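Side-chain contacts in CDA peptide synthetase I (Streptomyces coelicolor, PDB 5DU9), which is a multidomain peptide synthetase, represented here by its condensation domain, a V-shaped fold of the CoA-dependent acyltransferase clan: residues P321-F325 and A326-E330; P439-V443 and D444-L448. The protein carries 1 engineered substitution. All blocks are in the same frame, centred on the assembly; numbering follows the deposited sequence. Where two conformers were deposited one is given.

Contact 1 is the capped first turn of helix 325-341, and contact 2 is a 3-10 turn in the loop that follows helix 418-437. Their centres lie about 9 Å apart. Contact 1 is partly buried, with Phe-325, Val-328 and Val-329 in the interior, whereas contact 2 is a surface turn whose buried residue is Val-443. Both touch helix 267-283. Backbone hydrogen bonds pair Glu-323 with Val-443, Phe-325 with Ala-441 and Ala-326 with Pro-439, and Asp-444 OD2 probably accepts from Gly-322 N. The chemistry differs with place: a serine cap starts the helix and a CH-pi contact packs its first turn, while in contact 2 water links threonine and glutamate at the outer side of the loop.

Contact 1: P321-F325 and A326-E330; sequences PGESF and ARVVE
Ser-324 OG stands between its own backbone N and carbonyl carbon (chi1 67°), a torsion that swings the hydroxyl forward over the helix start to meet Arg-327. OG accepts from Arg-327 N at 3.0 Å, with an N-H...O angle of 145°, making Ser-324 the N-cap and satisfying an amide of the first turn. The serine carbonyl begins the regular pattern: its O takes Val-328 N at 3.1 Å. In Phe-325, chi1 of -179° lays the ring alongside the helix, where Val-329, one turn on, sets CG2 over one face, 4.2 Å from the centroid of the Phe-325 ring, a CH-pi contact displaced toward the rim. On the outer side, the extended Glu-323 lies across the bent Arg-327 chain, Glu-323 CD 3.9 Å from Arg-327 CG. Glu-323 OE2 sits above a guanidinium face, 4.3 Å from Arg-327 NE; no N-H is directed at it, and any attraction is probably one of charge alone. Glu-323 OE1 takes a weak hydrogen bond from Arg-320 N. Beyond the turn, Phe-325, Val-328 and Val-329 pack on Ala-273 of helix 267-283, while the loop leading from strand 311-318 into helix 325-341 is tied by backbone hydrogen bonds to the chain that leaves helix 418-437.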
loop_
_atom_site.group_PDB
_atom_site.type_symbol
_atom_site.label_atom_id
_atom_site.label_comp_id
_atom_site.label_asym_id
_atom_site.label_seq_id
_atom_site.Cartn_x
_atom_site.Cartn_y
_atom_site.Cartn_z
ATOM N N PRO A 321 -13.959 -28.680 -6.598
ATOM C CA PRO A 321 -13.901 -29.135 -7.990
ATOM C C PRO A 321 -15.132 -28.731 -8.794
ATOM O O PRO A 321 -16.253 -28.827 -8.288
ATOM C CB PRO A 321 -13.816 -30.662 -7.863
ATOM C CG PRO A 321 -13.325 -30.918 -6.483
ATOM C CD PRO A 321 -13.863 -29.801 -5.645
ATOM N N GLY A 322 -14.915 -28.269 -10.022
ATOM C CA GLY A 322 -16.003 -28.036 -10.956
ATOM C C GLY A 322 -16.648 -26.668 -10.859
ATOM O O GLY A 322 -17.565 -26.364 -11.618
ATOM N N GLU A 323 -16.180 -25.841 -9.932
ATOM C CA GLU A 323 -16.754 -24.512 -9.757
ATOM C C GLU A 323 -16.352 -23.581 -10.898
ATOM O O GLU A 323 -15.250 -23.673 -11.431
ATOM C CB GLU A 323 -16.325 -23.913 -8.416
ATOM C CG GLU A 323 -16.990 -24.577 -7.222
ATOM C CD GLU A 323 -16.589 -23.952 -5.897
ATOM O OE1 GLU A 323 -15.501 -23.344 -5.825
ATOM O OE2 GLU A 323 -17.368 -24.071 -4.928
ATOM N N SER A 324 -17.265 -22.687 -11.264
ATOM C CA SER A 324 -16.985 -21.668 -12.269
ATOM C C SER A 324 -16.203 -20.511 -11.668
ATOM O O SER A 324 -16.143 -20.367 -10.453
ATOM C CB SER A 324 -18.282 -21.133 -12.864
ATOM O OG SER A 324 -18.998 -20.412 -11.879
ATOM N N PHE A 325 -15.633 -19.660 -12.515
ATOM C CA PHE A 325 -14.952 -18.480 -12.010
ATOM C C PHE A 325 -15.963 -17.573 -11.311
ATOM O O PHE A 325 -15.669 -16.992 -10.273
ATOM C CB PHE A 325 -14.229 -17.726 -13.128
ATOM C CG PHE A 325 -13.478 -16.513 -12.644
ATOM C CD1 PHE A 325 -12.534 -16.623 -11.636
ATOM C CD2 PHE A 325 -13.714 -15.270 -13.197
ATOM C CE1 PHE A 325 -11.845 -15.514 -11.185
ATOM C CE2 PHE A 325 -13.035 -14.154 -12.749
ATOM C CZ PHE A 325 -12.094 -14.277 -11.743
ATOM N N ALA A 326 -17.165 -17.478 -11.866
ATOM C CA ALA A 326 -18.220 -16.686 -11.233
ATOM C C ALA A 326 -18.527 -17.204 -9.832
ATOM O O ALA A 326 -18.819 -16.426 -8.924
ATOM C CB ALA A 326 -19.485 -16.695 -12.084
ATOM N N ARG A 327 -18.454 -18.516 -9.650
ATOM C CA ARG A 327 -18.693 -19.094 -8.333
ATOM C C ARG A 327 -17.581 -18.717 -7.361
ATOM O O ARG A 327 -17.834 -18.488 -6.181
ATOM C CB ARG A 327 -18.817 -20.615 -8.409
ATOM C CG ARG A 327 -19.126 -21.274 -7.067
ATOM C CD ARG A 327 -20.516 -20.890 -6.562
ATOM N NE ARG A 327 -20.837 -21.511 -5.279
ATOM C CZ ARG A 327 -20.499 -21.010 -4.093
ATOM N NH1 ARG A 327 -19.815 -19.875 -4.009
ATOM N NH2 ARG A 327 -20.841 -21.651 -2.985
ATOM N N VAL A 328 -16.346 -18.657 -7.847
ATOM C CA VAL A 328 -15.237 -18.248 -6.993
ATOM C C VAL A 328 -15.394 -16.785 -6.590
ATOM O O VAL A 328 -15.087 -16.416 -5.457
ATOM C CB VAL A 328 -13.878 -18.463 -7.685
ATOM C CG1 VAL A 328 -12.734 -17.988 -6.794
ATOM C CG2 VAL A 328 -13.695 -19.938 -8.022
ATOM N N VAL A 329 -15.871 -15.952 -7.512
ATOM C CA VAL A 329 -16.153 -14.555 -7.191
ATOM C C VAL A 329 -17.191 -14.487 -6.061
ATOM O O VAL A 329 -17.060 -13.688 -5.138
ATOM C CB VAL A 329 -16.642 -13.770 -8.435
ATOM C CG1 VAL A 329 -17.144 -12.376 -8.052
ATOM C CG2 VAL A 329 -15.523 -13.655 -9.465
ATOM N N GLU A 330 -18.208 -15.339 -6.119
ATOM C CA GLU A 330 -19.213 -15.385 -5.052
ATOM C C GLU A 330 -18.594 -15.818 -3.723
ATOM O O GLU A 330 -18.936 -15.289 -2.662
ATOM C CB GLU A 330 -20.354 -16.327 -5.432
ATOM C CG GLU A 330 -21.215 -15.821 -6.572
ATOM C CD GLU A 330 -22.225 -16.850 -7.048
ATOM O OE1 GLU A 330 -22.327 -17.926 -6.423
ATOM O OE2 GLU A 330 -22.917 -16.581 -8.052
#

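Contact 2: P439-V443 and D444-L448; sequences PAATV and DEVAL
Thr-442 and Glu-445 meet where the chain turns, the glutamate running obliquely past the threonine with its CD 3.8 Å from Thr-442 CB. The close-packed part lies beneath them, around the backbone. Thr-442 O receives Glu-445 N at 3.0 Å, and Val-443 O receives Val-446 N at 3.2 Å; in each case the donor sits above the carbonyl plane. These two successive i to i+3 bonds define a short 3-10 turn, which in this condensation domain lies in the loop following helix 418-437. Val-446 CG2 lies 3.4 Å from Thr-442 O and also reaches Ala-441 CB, at 4.2 Å. A chi1 of -54° puts Thr-442 OG1 beside the backbone N and turns CG2 to the Asp-444 side; Asp-444 is modelled in two conformers, and in the one described here OD2 probably accepts from Gly-322 N. Val-443 faces inward against Ala-277 of helix 267-283 and Val-328 of helix 325-341, and Val-446 packs on Phe-431 and Leu-435 of helix 418-437. The outer side is held more loosely, by water. One water accepts from Thr-442 N at 2.9 Å and donates to Glu-445 OE1. A second hydrogen-bonds to Thr-442 OG1 at 2.8 Å and lies near Glu-445 OE2, but at 2.5 Å from OE2 that link is suspiciously short and so less certain.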
loop_
_atom_site.group_PDB
_atom_site.type_symbol
_atom_site.label_atom_id
_atom_site.label_comp_id
_atom_site.label_asym_id
_atom_site.label_seq_id
_atom_site.Cartn_x
_atom_site.Cartn_y
_atom_site.Cartn_z
ATOM N N PRO A 439 -16.546 -15.730 -17.190
ATOM C CA PRO A 439 -16.710 -16.146 -15.795
ATOM C C PRO A 439 -17.522 -17.430 -15.617
ATOM O O PRO A 439 -17.438 -18.042 -14.555
ATOM C CB PRO A 439 -17.426 -14.949 -15.163
ATOM C CG PRO A 439 -17.015 -13.786 -16.015
ATOM C CD PRO A 439 -16.998 -14.344 -17.402
ATOM N N ALA A 440 -18.276 -17.838 -16.635
ATOM C CA ALA A 440 -19.073 -19.057 -16.544
ATOM C C ALA A 440 -18.215 -20.307 -16.719
ATOM O O ALA A 440 -18.668 -21.417 -16.442
ATOM C CB ALA A 440 -20.186 -19.040 -17.583
ATOM N N ALA A 441 -16.983 -20.128 -17.183
ATOM C CA ALA A 441 -16.093 -21.255 -17.426
ATOM C C ALA A 441 -15.706 -21.939 -16.123
ATOM O O ALA A 441 -15.587 -21.301 -15.084
ATOM C CB ALA A 441 -14.848 -20.798 -18.165
ATOM N N THR A 442 -15.510 -23.249 -16.202
ATOM C CA THR A 442 -15.087 -24.051 -15.066
ATOM C C THR A 442 -13.601 -23.834 -14.822
ATOM O O THR A 442 -12.786 -24.075 -15.707
ATOM C CB THR A 442 -15.366 -25.546 -15.314
ATOM O OG1 THR A 442 -16.746 -25.722 -15.667
ATOM C CG2 THR A 442 -15.046 -26.377 -14.082
ATOM N N VAL A 443 -13.254 -23.373 -13.627
ATOM C CA VAL A 443 -11.871 -23.030 -13.314
ATOM C C VAL A 443 -10.908 -24.202 -13.546
ATOM O O VAL A 443 -9.823 -24.002 -14.090
ATOM C CB VAL A 443 -11.737 -22.536 -11.854
ATOM C CG1 VAL A 443 -10.272 -22.360 -11.450
ATOM C CG2 VAL A 443 -12.481 -21.218 -11.676
ATOM N N ASP A 444 -11.279 -25.413 -13.145
ATOM C CA ASP A 444 -10.337 -26.524 -13.269
ATOM C C ASP A 444 -10.299 -27.089 -14.697
ATOM O O ASP A 444 -9.654 -28.111 -14.939
ATOM C CB ASP A 444 -10.651 -27.629 -12.238
ATOM C CG ASP A 444 -11.993 -28.308 -12.458
ATOM O OD1 ASP A 444 -12.571 -28.202 -13.556
ATOM O OD2 ASP A 444 -12.466 -28.981 -11.516
ATOM N N GLU A 445 -10.984 -26.429 -15.635
ATOM C CA GLU A 445 -10.863 -26.762 -17.055
ATOM C C GLU A 445 -10.134 -25.666 -17.831
ATOM O O GLU A 445 -9.765 -25.861 -18.990
ATOM C CB GLU A 445 -12.242 -27.002 -17.673
ATOM C CG GLU A 445 -12.969 -28.214 -17.113
ATOM C CD GLU A 445 -14.387 -28.334 -17.638
ATOM O OE1 GLU A 445 -14.750 -27.565 -18.552
ATOM O OE2 GLU A 445 -15.137 -29.195 -17.133
ATOM N N VAL A 446 -9.924 -24.516 -17.198
ATOM C CA VAL A 446 -9.195 -23.427 -17.842
ATOM C C VAL A 446 -7.707 -23.762 -17.875
ATOM O O VAL A 446 -7.108 -24.081 -16.847
ATOM C CB VAL A 446 -9.405 -22.076 -17.120
ATOM C CG1 VAL A 446 -8.578 -20.973 -17.775
ATOM C CG2 VAL A 446 -10.868 -21.691 -17.127
ATOM N N ALA A 447 -7.114 -23.691 -19.061
ATOM C CA ALA A 447 -5.705 -24.015 -19.218
ATOM C C ALA A 447 -4.828 -22.972 -18.538
ATOM O O ALA A 447 -4.889 -21.784 -18.857
ATOM C CB ALA A 447 -5.345 -24.128 -20.687
ATOM N N LEU A 448 -4.025 -23.429 -17.586
ATOM C CA LEU A 448 -3.004 -22.596 -16.968
ATOM C C LEU A 448 -1.678 -22.917 -17.643
ATOM O O LEU A 448 -1.111 -23.993 -17.445
ATOM C CB LEU A 448 -2.938 -22.840 -15.460
ATOM C CG LEU A 448 -1.796 -22.165 -14.694
ATOM C CD1 LEU A 448 -1.866 -20.647 -14.809
ATOM C CD2 LEU A 448 -1.827 -22.588 -13.234
HETATM O O HOH W 1 -15.412 -24.425 -18.860
HETATM O O HOH W 2 -17.370 -28.344 -16.348
#